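Local coordinates for protein PTS system fructose-specific EIIB component (Bacillus subtilis, PDB 1BLE) that carries the phosphoryl group from the IIA component to fructose as the sugar is taken up through the phosphoenolpyruvate-dependent phosphotransferase system, at residues A[85-90]-A[129-134]; A[103-108]-A[141-146]; A[36-41]-A[58-63]; A[32-37]-A[80-85]; A[69-74]-A[96-101]. All blocks are in the same frame, centred on the assembly; numbering follows the deposited sequence.

Contact 1: A[85-90]-A[129-134]; sequences ENPSDI and KAFETL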
# COMPACT_ATOMS: atom_id res chain seq x y z
N GLU A 85 9.79 -0.03 16.58
CA GLU A 85 10.35 1.33 16.68
C GLU A 85 11.17 1.42 17.97
O GLU A 85 12.13 2.18 18.03
CB GLU A 85 9.24 2.34 16.89
CG GLU A 85 8.83 3.25 15.81
CD GLU A 85 7.77 4.21 16.36
OE1 GLU A 85 6.66 3.75 16.75
OE2 GLU A 85 8.07 5.42 16.47
N ASN A 86 10.73 0.69 19.00
CA ASN A 86 11.33 0.73 20.35
C ASN A 86 11.13 -0.56 21.16
O ASN A 86 10.38 -1.43 20.75
CB ASN A 86 10.66 1.88 21.11
CG ASN A 86 9.14 1.73 21.19
OD1 ASN A 86 8.38 2.62 20.79
ND2 ASN A 86 8.69 0.60 21.71
N PRO A 87 11.76 -0.66 22.36
CA PRO A 87 11.62 -1.87 23.21
C PRO A 87 10.31 -1.98 24.07
O PRO A 87 10.00 -3.06 24.60
CB PRO A 87 12.85 -1.78 24.11
CG PRO A 87 13.72 -0.74 23.46
CD PRO A 87 12.79 0.23 22.89
N SER A 88 9.52 -0.92 24.18
CA SER A 88 8.31 -1.01 24.98
C SER A 88 7.22 -1.78 24.25
O SER A 88 6.51 -2.58 24.85
CB SER A 88 7.84 0.37 25.35
OG SER A 88 8.95 1.13 25.79
N ASP A 89 7.05 -1.51 22.97
CA ASP A 89 6.05 -2.23 22.23
C ASP A 89 6.42 -3.72 22.21
O ASP A 89 5.55 -4.55 22.02
CB ASP A 89 5.97 -1.69 20.80
CG ASP A 89 5.46 -0.27 20.72
OD1 ASP A 89 4.41 0.01 21.32
OD2 ASP A 89 6.06 0.54 19.99
N ILE A 90 7.70 -4.08 22.37
CA ILE A 90 8.08 -5.50 22.37
C ILE A 90 7.59 -6.11 23.67
O ILE A 90 7.13 -7.25 23.71
CB ILE A 90 9.58 -5.75 22.29
CG1 ILE A 90 10.18 -5.19 20.99
CG2 ILE A 90 9.81 -7.22 22.29
CD1 ILE A 90 11.63 -5.62 20.74
N LYS A 129 14.31 1.24 30.78
CA LYS A 129 13.51 0.41 31.66
C LYS A 129 13.09 -0.83 30.87
O LYS A 129 13.33 -1.97 31.32
CB LYS A 129 12.28 1.17 32.13
CG LYS A 129 12.59 2.43 32.93
N ALA A 130 12.56 -0.60 29.66
CA ALA A 130 12.08 -1.68 28.79
C ALA A 130 13.15 -2.69 28.35
O ALA A 130 12.87 -3.90 28.24
CB ALA A 130 11.33 -1.12 27.60
N PHE A 131 14.37 -2.19 28.08
CA PHE A 131 15.46 -3.08 27.74
C PHE A 131 15.73 -3.93 29.00
O PHE A 131 16.07 -5.11 28.89
CB PHE A 131 16.73 -2.31 27.34
CG PHE A 131 16.77 -1.91 25.88
CD1 PHE A 131 16.52 -2.83 24.86
CD2 PHE A 131 17.11 -0.59 25.51
CE1 PHE A 131 16.60 -2.45 23.51
CE2 PHE A 131 17.19 -0.21 24.17
CZ PHE A 131 16.94 -1.13 23.17
N GLU A 132 15.57 -3.33 30.20
CA GLU A 132 15.76 -4.08 31.46
C GLU A 132 14.70 -5.18 31.49
O GLU A 132 15.03 -6.37 31.36
CB GLU A 132 15.58 -3.18 32.70
CG GLU A 132 16.52 -1.95 32.83
CD GLU A 132 17.96 -2.26 33.28
OE1 GLU A 132 18.48 -3.38 33.03
OE2 GLU A 132 18.60 -1.34 33.87
N THR A 133 13.44 -4.78 31.58
CA THR A 133 12.32 -5.73 31.58
C THR A 133 12.50 -6.89 30.58
O THR A 133 11.99 -7.98 30.79
CB THR A 133 11.03 -5.02 31.17
OG1 THR A 133 10.81 -3.86 31.98
CG2 THR A 133 9.85 -5.97 31.25
N LEU A 134 13.17 -6.62 29.47
CA LEU A 134 13.37 -7.62 28.43
C LEU A 134 14.39 -8.65 28.80
O LEU A 134 14.35 -9.78 28.29
CB LEU A 134 13.77 -6.94 27.13
CG LEU A 134 12.59 -6.25 26.48
CD1 LEU A 134 13.08 -5.46 25.29
CD2 LEU A 134 11.57 -7.30 26.09

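Contact 2: A[103-108]-A[141-146]; sequences VNVGGM and LELRQL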
# COMPACT_ATOMS: atom_id res chain seq x y z
N VAL A 103 15.90 -10.51 20.38
CA VAL A 103 15.56 -9.24 19.75
C VAL A 103 16.85 -8.69 19.16
O VAL A 103 17.88 -8.72 19.84
CB VAL A 103 14.94 -8.24 20.79
CG1 VAL A 103 15.03 -6.82 20.27
CG2 VAL A 103 13.48 -8.58 21.02
N ASN A 104 16.84 -8.30 17.89
CA ASN A 104 18.04 -7.75 17.26
C ASN A 104 17.93 -6.23 17.26
O ASN A 104 17.08 -5.67 16.57
CB ASN A 104 18.21 -8.27 15.83
CG ASN A 104 19.06 -7.35 14.97
OD1 ASN A 104 18.54 -6.63 14.12
ND2 ASN A 104 20.35 -7.38 15.17
N VAL A 105 18.73 -5.57 18.10
CA VAL A 105 18.75 -4.11 18.17
C VAL A 105 19.55 -3.60 16.99
O VAL A 105 20.75 -3.88 16.83
CB VAL A 105 19.37 -3.59 19.48
CG1 VAL A 105 19.40 -2.06 19.47
CG2 VAL A 105 18.56 -4.09 20.63
N GLY A 106 18.85 -2.85 16.16
CA GLY A 106 19.43 -2.31 14.96
C GLY A 106 19.75 -0.84 15.01
O GLY A 106 20.84 -0.47 14.62
N GLY A 107 18.81 -0.00 15.43
CA GLY A 107 19.10 1.43 15.52
C GLY A 107 17.94 2.21 16.13
O GLY A 107 16.80 1.78 16.00
N MET A 108 18.25 3.28 16.86
CA MET A 108 17.26 4.16 17.45
C MET A 108 17.97 5.49 17.31
O MET A 108 18.99 5.72 17.95
CB MET A 108 17.01 3.81 18.91
CG MET A 108 16.48 2.38 19.09
SD MET A 108 15.89 2.03 20.76
CE MET A 108 14.55 3.20 20.77
N LEU A 141 19.14 -10.10 24.04
CA LEU A 141 19.20 -8.81 23.33
C LEU A 141 20.56 -8.70 22.62
O LEU A 141 21.61 -8.65 23.27
CB LEU A 141 18.98 -7.62 24.28
CG LEU A 141 17.63 -7.43 24.97
CD1 LEU A 141 17.66 -6.18 25.83
CD2 LEU A 141 16.52 -7.35 23.94
N GLU A 142 20.54 -8.65 21.30
CA GLU A 142 21.75 -8.62 20.48
C GLU A 142 21.91 -7.35 19.66
O GLU A 142 20.94 -6.64 19.39
CB GLU A 142 21.73 -9.87 19.58
CG GLU A 142 22.23 -9.69 18.16
CD GLU A 142 21.95 -10.92 17.34
OE1 GLU A 142 21.94 -12.02 17.96
OE2 GLU A 142 21.73 -10.79 16.12
N LEU A 143 23.13 -7.04 19.27
CA LEU A 143 23.31 -5.83 18.54
C LEU A 143 24.04 -6.10 17.28
O LEU A 143 25.10 -6.67 17.31
CB LEU A 143 24.13 -4.82 19.37
CG LEU A 143 24.57 -3.51 18.68
CD1 LEU A 143 23.37 -2.58 18.60
CD2 LEU A 143 25.69 -2.86 19.44
N ARG A 144 23.45 -5.71 16.16
CA ARG A 144 24.13 -5.82 14.88
C ARG A 144 23.23 -5.39 13.76
O ARG A 144 22.00 -5.43 13.90
CB ARG A 144 24.73 -7.20 14.62
CG ARG A 144 23.80 -8.39 14.73
CD ARG A 144 24.51 -9.60 14.13
NE ARG A 144 23.83 -10.84 14.43
CZ ARG A 144 24.10 -12.00 13.86
NH1 ARG A 144 25.07 -12.09 12.96
NH2 ARG A 144 23.37 -13.06 14.12
N GLN A 145 23.84 -4.91 12.68
CA GLN A 145 23.06 -4.45 11.53
C GLN A 145 22.78 -5.57 10.54
O GLN A 145 21.63 -5.77 10.13
CB GLN A 145 23.80 -3.34 10.78
CG GLN A 145 24.34 -2.28 11.69
CD GLN A 145 23.26 -1.64 12.51
OE1 GLN A 145 22.27 -1.15 11.96
NE2 GLN A 145 23.43 -1.64 13.85
N LEU A 146 23.85 -6.27 10.16
CA LEU A 146 23.78 -7.34 9.19
C LEU A 146 23.99 -8.77 9.71
O LEU A 146 24.46 -8.98 10.83
CB LEU A 146 24.79 -6.99 8.11
CG LEU A 146 24.68 -5.55 7.59
CD1 LEU A 146 25.60 -5.42 6.42
CD2 LEU A 146 23.27 -5.24 7.13

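Contact 3: A[36-41]-A[58-63]; sequences DDIAQD and ASAVSV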
# COMPACT_ATOMS: atom_id res chain seq x y z
N ASP A 36 1.63 0.71 17.70
CA ASP A 36 0.29 1.31 17.79
C ASP A 36 0.23 2.66 17.07
O ASP A 36 -0.67 2.89 16.28
CB ASP A 36 -0.18 1.44 19.24
CG ASP A 36 -0.53 0.09 19.90
OD1 ASP A 36 0.33 -0.82 19.92
OD2 ASP A 36 -1.66 -0.03 20.41
N ASP A 37 1.24 3.50 17.27
CA ASP A 37 1.32 4.83 16.66
C ASP A 37 1.26 4.75 15.12
O ASP A 37 0.45 5.39 14.48
CB ASP A 37 2.64 5.54 17.05
CG ASP A 37 2.73 5.89 18.56
OD1 ASP A 37 2.52 5.00 19.42
OD2 ASP A 37 3.09 7.06 18.87
N ILE A 38 2.17 3.98 14.54
CA ILE A 38 2.28 3.80 13.10
C ILE A 38 1.02 3.15 12.48
O ILE A 38 0.71 3.37 11.32
CB ILE A 38 3.54 2.91 12.80
CG1 ILE A 38 4.83 3.69 13.06
CG2 ILE A 38 3.52 2.38 11.41
CD1 ILE A 38 6.07 2.83 13.19
N ALA A 39 0.27 2.40 13.27
CA ALA A 39 -0.90 1.71 12.74
C ALA A 39 -2.13 2.56 12.65
O ALA A 39 -3.08 2.18 11.99
CB ALA A 39 -1.20 0.49 13.58
N GLN A 40 -2.17 3.62 13.45
CA GLN A 40 -3.29 4.55 13.45
C GLN A 40 -2.94 5.81 12.65
O GLN A 40 -3.78 6.70 12.50
CB GLN A 40 -3.65 4.97 14.89
N ASP A 41 -1.71 5.90 12.15
CA ASP A 41 -1.30 7.09 11.42
C ASP A 41 -1.23 6.79 9.96
O ASP A 41 -0.24 6.28 9.48
CB ASP A 41 0.06 7.58 11.92
CG ASP A 41 0.35 9.04 11.51
OD1 ASP A 41 0.44 9.35 10.30
OD2 ASP A 41 0.51 9.87 12.43
N ALA A 58 4.15 -7.42 3.20
CA ALA A 58 4.47 -6.53 4.28
C ALA A 58 3.21 -5.90 4.79
O ALA A 58 2.31 -5.66 4.04
CB ALA A 58 5.35 -5.48 3.78
N SER A 59 3.15 -5.62 6.08
CA SER A 59 1.95 -4.95 6.61
C SER A 59 2.26 -4.34 7.96
O SER A 59 3.26 -4.70 8.59
CB SER A 59 0.77 -5.91 6.72
OG SER A 59 0.88 -6.69 7.90
N ALA A 60 1.47 -3.37 8.37
CA ALA A 60 1.72 -2.73 9.66
C ALA A 60 0.50 -2.86 10.57
O ALA A 60 -0.60 -2.43 10.24
CB ALA A 60 2.10 -1.27 9.50
N VAL A 61 0.71 -3.50 11.70
CA VAL A 61 -0.36 -3.70 12.63
C VAL A 61 0.04 -3.17 14.00
O VAL A 61 1.19 -2.76 14.20
CB VAL A 61 -0.68 -5.19 12.72
CG1 VAL A 61 -1.37 -5.63 11.50
CG2 VAL A 61 0.62 -6.00 12.92
N SER A 62 -0.91 -3.18 14.93
CA SER A 62 -0.76 -2.75 16.31
C SER A 62 -0.41 -3.92 17.24
O SER A 62 -0.63 -5.08 16.89
CB SER A 62 -2.05 -2.10 16.80
OG SER A 62 -3.06 -3.06 17.08
N VAL A 63 0.07 -3.63 18.45
CA VAL A 63 0.43 -4.68 19.40
C VAL A 63 -0.73 -5.62 19.66
O VAL A 63 -0.54 -6.82 19.85
CB VAL A 63 0.92 -4.09 20.71
CG1 VAL A 63 1.12 -5.20 21.76
CG2 VAL A 63 2.23 -3.35 20.44

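Contact 4: A[32-37]-A[80-85]; sequences IVVSDD and AMLLFE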
# COMPACT_ATOMS: atom_id res chain seq x y z
N ILE A 32 6.36 -7.68 9.27
CA ILE A 32 5.28 -6.96 9.90
C ILE A 32 5.83 -5.90 10.84
O ILE A 32 6.71 -6.18 11.66
CB ILE A 32 4.39 -7.93 10.68
CG1 ILE A 32 3.84 -8.99 9.74
CG2 ILE A 32 3.27 -7.19 11.34
CD1 ILE A 32 3.42 -10.24 10.46
N VAL A 33 5.36 -4.67 10.67
CA VAL A 33 5.79 -3.57 11.56
C VAL A 33 4.76 -3.55 12.69
O VAL A 33 3.55 -3.51 12.45
CB VAL A 33 5.84 -2.20 10.82
CG1 VAL A 33 5.99 -1.06 11.79
CG2 VAL A 33 7.02 -2.18 9.92
N VAL A 34 5.24 -3.70 13.91
CA VAL A 34 4.34 -3.73 15.07
C VAL A 34 4.51 -2.41 15.83
O VAL A 34 5.58 -2.10 16.34
CB VAL A 34 4.67 -4.97 15.98
CG1 VAL A 34 3.67 -5.14 17.06
CG2 VAL A 34 4.74 -6.24 15.14
N SER A 35 3.46 -1.59 15.85
CA SER A 35 3.50 -0.30 16.53
C SER A 35 2.13 0.28 16.53
O SER A 35 1.53 0.37 15.49
CB SER A 35 4.45 0.68 15.83
OG SER A 35 4.11 2.03 16.14
N ASP A 36 1.63 0.71 17.70
CA ASP A 36 0.29 1.31 17.79
C ASP A 36 0.23 2.66 17.07
O ASP A 36 -0.67 2.89 16.28
CB ASP A 36 -0.18 1.44 19.24
CG ASP A 36 -0.53 0.09 19.90
OD1 ASP A 36 0.33 -0.82 19.92
OD2 ASP A 36 -1.66 -0.03 20.41
N ASP A 37 1.24 3.50 17.27
CA ASP A 37 1.32 4.83 16.66
C ASP A 37 1.26 4.75 15.12
O ASP A 37 0.45 5.39 14.48
CB ASP A 37 2.64 5.54 17.05
CG ASP A 37 2.73 5.89 18.56
OD1 ASP A 37 2.52 5.00 19.42
OD2 ASP A 37 3.09 7.06 18.87
N ALA A 80 7.78 -15.28 9.67
CA ALA A 80 7.82 -13.82 9.68
C ALA A 80 8.95 -13.17 10.43
O ALA A 80 9.59 -13.77 11.30
CB ALA A 80 6.53 -13.30 10.24
N MET A 81 9.12 -11.88 10.15
CA MET A 81 10.15 -11.05 10.75
C MET A 81 9.43 -9.77 11.20
O MET A 81 8.72 -9.16 10.40
CB MET A 81 11.20 -10.76 9.69
CG MET A 81 12.34 -9.96 10.16
SD MET A 81 13.43 -9.57 8.82
CE MET A 81 14.09 -8.04 9.54
N LEU A 82 9.51 -9.44 12.49
CA LEU A 82 8.85 -8.23 13.06
C LEU A 82 9.81 -7.03 13.17
O LEU A 82 11.02 -7.19 13.43
CB LEU A 82 8.30 -8.54 14.45
CG LEU A 82 7.38 -9.74 14.55
CD1 LEU A 82 6.98 -10.00 15.99
CD2 LEU A 82 6.13 -9.49 13.73
N LEU A 83 9.27 -5.84 12.94
CA LEU A 83 10.03 -4.62 13.04
C LEU A 83 9.43 -3.78 14.15
O LEU A 83 8.20 -3.63 14.22
CB LEU A 83 9.97 -3.87 11.73
CG LEU A 83 11.03 -4.34 10.73
CD1 LEU A 83 10.83 -3.64 9.39
CD2 LEU A 83 12.42 -4.04 11.31
N PHE A 84 10.27 -3.23 15.01
CA PHE A 84 9.79 -2.41 16.13
C PHE A 84 10.49 -1.06 16.12
O PHE A 84 11.62 -0.95 15.69
CB PHE A 84 10.04 -3.13 17.48
CG PHE A 84 9.26 -4.41 17.66
CD1 PHE A 84 7.96 -4.39 18.12
CD2 PHE A 84 9.81 -5.63 17.29
CE1 PHE A 84 7.24 -5.58 18.20
CE2 PHE A 84 9.08 -6.79 17.37
CZ PHE A 84 7.81 -6.77 17.82
N GLU A 85 9.79 -0.03 16.58
CA GLU A 85 10.35 1.33 16.68
C GLU A 85 11.17 1.42 17.97
O GLU A 85 12.13 2.18 18.03
CB GLU A 85 9.24 2.34 16.89
CG GLU A 85 8.83 3.25 15.81
CD GLU A 85 7.77 4.21 16.36
OE1 GLU A 85 6.66 3.75 16.75
OE2 GLU A 85 8.07 5.42 16.47
O HOH W 1 7.36 -0.83 17.70
O HOH W 2 4.57 2.86 18.76

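Contact 5: A[69-74]-A[96-101]; sequences AFHSPR and AGVPIK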
# COMPACT_ATOMS: atom_id res chain seq x y z
N ALA A 69 -3.14 -12.00 15.61
CA ALA A 69 -2.66 -12.71 14.42
C ALA A 69 -1.67 -13.82 14.75
O ALA A 69 -1.76 -14.91 14.20
CB ALA A 69 -2.05 -11.75 13.43
N PHE A 70 -0.77 -13.57 15.69
CA PHE A 70 0.22 -14.56 16.07
C PHE A 70 -0.38 -15.90 16.38
O PHE A 70 0.22 -16.94 16.10
CB PHE A 70 1.00 -14.12 17.29
CG PHE A 70 1.97 -15.14 17.75
CD1 PHE A 70 2.95 -15.61 16.88
CD2 PHE A 70 1.92 -15.66 19.03
CE1 PHE A 70 3.87 -16.59 17.28
CE2 PHE A 70 2.84 -16.63 19.44
CZ PHE A 70 3.82 -17.10 18.56
N HIS A 71 -1.56 -15.87 17.00
CA HIS A 71 -2.27 -17.09 17.40
C HIS A 71 -3.31 -17.56 16.38
O HIS A 71 -3.76 -18.70 16.44
CB HIS A 71 -2.90 -16.94 18.80
CG HIS A 71 -1.91 -16.69 19.89
ND1 HIS A 71 -1.82 -15.49 20.56
CD2 HIS A 71 -0.92 -17.47 20.39
CE1 HIS A 71 -0.82 -15.53 21.41
NE2 HIS A 71 -0.25 -16.72 21.33
N SER A 72 -3.69 -16.70 15.45
CA SER A 72 -4.68 -17.14 14.46
C SER A 72 -4.18 -18.34 13.65
O SER A 72 -2.98 -18.49 13.40
CB SER A 72 -5.09 -16.03 13.51
OG SER A 72 -5.71 -16.59 12.37
N PRO A 73 -5.10 -19.24 13.27
CA PRO A 73 -4.79 -20.44 12.50
C PRO A 73 -4.47 -20.21 11.02
O PRO A 73 -3.87 -21.07 10.36
CB PRO A 73 -6.05 -21.30 12.71
CG PRO A 73 -6.51 -20.88 14.08
CD PRO A 73 -6.43 -19.40 13.90
N ARG A 74 -4.86 -19.04 10.50
CA ARG A 74 -4.63 -18.68 9.10
C ARG A 74 -3.14 -18.64 8.78
O ARG A 74 -2.68 -19.22 7.80
CB ARG A 74 -5.25 -17.31 8.82
CG ARG A 74 -5.12 -16.85 7.38
CD ARG A 74 -5.72 -15.46 7.17
NE ARG A 74 -7.18 -15.43 7.30
N ALA A 96 0.87 -9.93 25.76
CA ALA A 96 -0.34 -10.24 24.99
C ALA A 96 -0.25 -11.74 24.60
O ALA A 96 -1.17 -12.29 23.98
CB ALA A 96 -0.47 -9.32 23.78
N GLY A 97 0.85 -12.38 24.98
CA GLY A 97 1.02 -13.80 24.74
C GLY A 97 1.77 -14.27 23.52
O GLY A 97 1.54 -15.39 23.05
N VAL A 98 2.71 -13.46 23.05
CA VAL A 98 3.51 -13.78 21.88
C VAL A 98 4.93 -13.91 22.39
O VAL A 98 5.55 -12.93 22.74
CB VAL A 98 3.42 -12.65 20.80
CG1 VAL A 98 4.07 -13.11 19.51
CG2 VAL A 98 1.96 -12.25 20.55
N PRO A 99 5.47 -15.14 22.45
CA PRO A 99 6.84 -15.33 22.93
C PRO A 99 7.90 -14.88 21.93
O PRO A 99 7.91 -15.30 20.76
CB PRO A 99 6.91 -16.85 23.14
CG PRO A 99 6.16 -17.36 21.96
CD PRO A 99 4.93 -16.41 21.93
N ILE A 100 8.79 -14.02 22.38
CA ILE A 100 9.86 -13.57 21.52
C ILE A 100 11.18 -14.00 22.19
O ILE A 100 11.47 -13.65 23.32
CB ILE A 100 9.70 -12.06 21.23
CG1 ILE A 100 8.55 -11.89 20.24
CG2 ILE A 100 10.98 -11.47 20.70
CD1 ILE A 100 8.05 -10.50 20.09
N LYS A 101 11.90 -14.90 21.53
CA LYS A 101 13.13 -15.40 22.12
C LYS A 101 14.28 -14.39 22.12
O LYS A 101 14.89 -14.12 23.16
CB LYS A 101 13.57 -16.69 21.40

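Contact 1: A[85-90]-A[129-134]
Ala-130 and Leu-134, which pack against Pro-87, ride on a helical turn whose carbonyl oxygen Lys-129 O is gripped twice: by Thr-133 N at 2.8 Å and by Thr-133 OG1, the hydroxyl coming from above the carbonyl plane (52° out of it). That turn meets Pro-87 and the first part of helix 88-94 through apolar groups. Pro-87 carries the join. Its CG sits over one face of the Phe-131 ring, 3.4 Å from the centroid and 19° off the normal, a CH-pi contact displaced a little toward the rim; the phenyl reaches it because CG of Phe-131 lies beside its own backbone N (chi1 -85°), swinging the ring off the helix. The neighbouring proline carbon turns to the helix itself, Pro-87 CB lying 3.9 Å from Ala-130 CB. Leu-134 divides its two methyls: CD1 reaches Pro-87 CB at 3.9 Å, while CD2 meets Ile-90 CG2 at 4.2 Å, these two side chains crossing at about a right angle. At the margin Ser-88 OG rests 3.7 Å from Ala-130 CB. A serine in place of Phe-131 would probably leave Pro-87 CG without its aromatic cover and open a gap toward Ile-9, Met-108 and Phe-154, which the ring also touches. Because Ala-130 has only a methyl, the helix can come close to the proline. The arrangement is that of two adjacent helices of an alpha/beta fold, 88-94 and 125-136, lying on the same face of a central, mainly parallel sheet.

Contact 2: A[103-108]-A[141-146]
Val-103 and Leu-141 lie side by side and point the same way, Leu-141 CD2 coming 3.6 Å from Val-103 CB; two residues on, Val-105 and Leu-143 cross at a slant on that same face of the sheet. The backbones beneath them run parallel, with Glu-142 N bonded to Val-103 O and Val-105 N to Glu-142 O, the first bond almost straight (176°). On the other face Asn-104 and Glu-142 bring polar groups together. CG of Asn-104 extends opposite its backbone N (chi1 157°), taking ND2 to Arg-144 O at 2.9 Å, with that oxygen near the amide plane; Arg-8 supplies the amide OD1 with a donor and also bonds Arg-144 O. The amide and the guanidinium of Arg-144 stand 74° apart. From just past the strand end, Arg-144 turns its NE back to Glu-142 OE2, a 2.7 Å salt bridge in the plane of the guanidinium but from above the carboxylate. Here too Arg-144 N makes a weak bond to Val-105 O, and Gln-145 folds back at its second torsion and gives NE2 to a lone pair of Gly-106 O at 2.9 Å. An alanine in place of Gln-145 would probably leave Gly-106 O without that donor and the two strand ends less firmly tied. Gln-145 comes within about 8 Å, side chain to side chain, of His-15, the active-site histidine that carries the phosphoryl group during transfer; the pairing lies at the C-terminal ends of parallel strands of a mixed sheet, where active sites of alpha/beta folds usually lie.

Contact 3: A[36-41]-A[58-63]
Asp-36 reaches across to the start of helix 63-71, and its side chain can be followed atom by atom. From CB it turns so that CG lies beside the backbone N (chi1 -72°), which brings the carboxylate to the 62-63 peptide. CG lies 4.1 Å from Ser-62 CB. OD2 rests 4.2 Å from that same carbon, whereas OD1 accepts a hydrogen bond from Val-63 N (3.2 Å, 161° at the hydrogen), which meets it from above the carboxylate plane. OD1 also lies against the Val-63 side chain. Val-63 opens its helix and Ser-62 is the N-cap, its OG bonding weakly to Ser-64 N and Lys-65 N, so Asp-36 adds an acceptor to the same helix end; a negative charge there would be expected to suit the helix dipole. One turn further on, Ala-39 CB presses on the backbone, 3.9 Å from Ser-62 N, and Ile-38 CG2 approaches Ala-60 CB at 4.4 Å. Met-43 of the second subunit packs on Ser-59 and Val-61, and Asp-41 forms a salt bridge with Lys-65 of the third subunit. The short, weakly bonded helix 36-40 lies across the strand, the axes 109° apart. Strand 57-61 forms one border of the chain's main sheet, beside strand 30-34, with Ala-60 touching helix 42-49 and Val-63 touching helix 88-94.

Contact 4: A[32-37]-A[80-85]
Ile-32 to Val-34 runs parallel to Ala-80 to Phe-84, the short axes 4.6 Å apart and 35° askew, held by Ile-32 N to Met-81 O, Leu-83 N to Ile-32 O and Val-34 N to Leu-83 O. On one face Leu-82 CD2 fits between two residues of the neighbouring strand, 3.8 Å from both Ile-32 CB and Val-34 CG2; Met-66 of helix 63-71 packs over all three. Phe-84 lies alongside Val-34, pointing the same way, its CE1 3.5 Å from Val-34 CB. The other face pairs Val-33 CG2 with Leu-83 CB at 3.9 Å, and Leu-83 meets Leu-19 of helix 18-26. Beyond the strands the two segments part and water fills in: one molecule gives a hydrogen to Val-34 O (2.6 Å) and accepts from Glu-85 N, while a second links Ser-35 OG with Glu-85 OE1. Ser-35 OG also caps helix 36-40 at Ile-38 N, and Glu-85 OE2 has its salt bridge with Arg-44. Paired parallel strands covered on both faces by helices are the core of a three-layer alpha/beta/alpha sandwich.

Contact 5: A[69-74]-A[96-101]
Phe-70 and Val-98 supply most of the apolar contact. Val-98 CG1 stands over one face of the phenyl ring, 3.5 Å from the centroid and 19° off the normal, so that a methyl C-H meets the pi cloud slightly off centre; the two side chains pass each other in opposite directions. CG of Phe-70 is anti to the backbone N (chi1 177°), and this carries the ring off the end of the helix to the loop. Pro-99 adds CD, 3.3 Å from Phe-70 CE2, its ring crossing the phenyl obliquely. Both Phe-70 and Val-98 also touch Ile-4 of strand 3-10. Among the polar groups, the edge of the His-71 ring faces Gly-97 O, where the model is too tight to settle the interaction, while ND1 is weakly bonded to Ala-67 O of its own helix. Within segment 69-74, Ser-72 N still bonds to Ala-69 O, and Ser-72 OG then accepts from Arg-74 N at 3.2 Å, an ST turn where the chain leaves the helix. Here the C-terminal end of helix 63-71 packs on the loop that turns from helix 88-94 into strand 102-107, a helix-to-strand connection of the alpha/beta fold.

In the fold
From the N terminus, contacts 3 and 4 start from the same stretch: contact 3 closes first, over helix 42-49, and lies largely within the longer loop of contact 4, which ends at strand 79-84. Together they join three adjacent strands at one side of the sheet. Contact 5 opens inside contact 4 and closes beyond it, so the two cross. Contact 1 in turn crosses contact 5, and contact 2 crosses contact 1, a chain of overlaps leading to strand 140-143. Contacts 1 and 4 share Glu-85, and Ile-90 of contact 1 packs on both Phe-84 and Val-103, bridging contacts 4 and 2. Contacts 2 and 3 lie on opposite sides of the chain's centre.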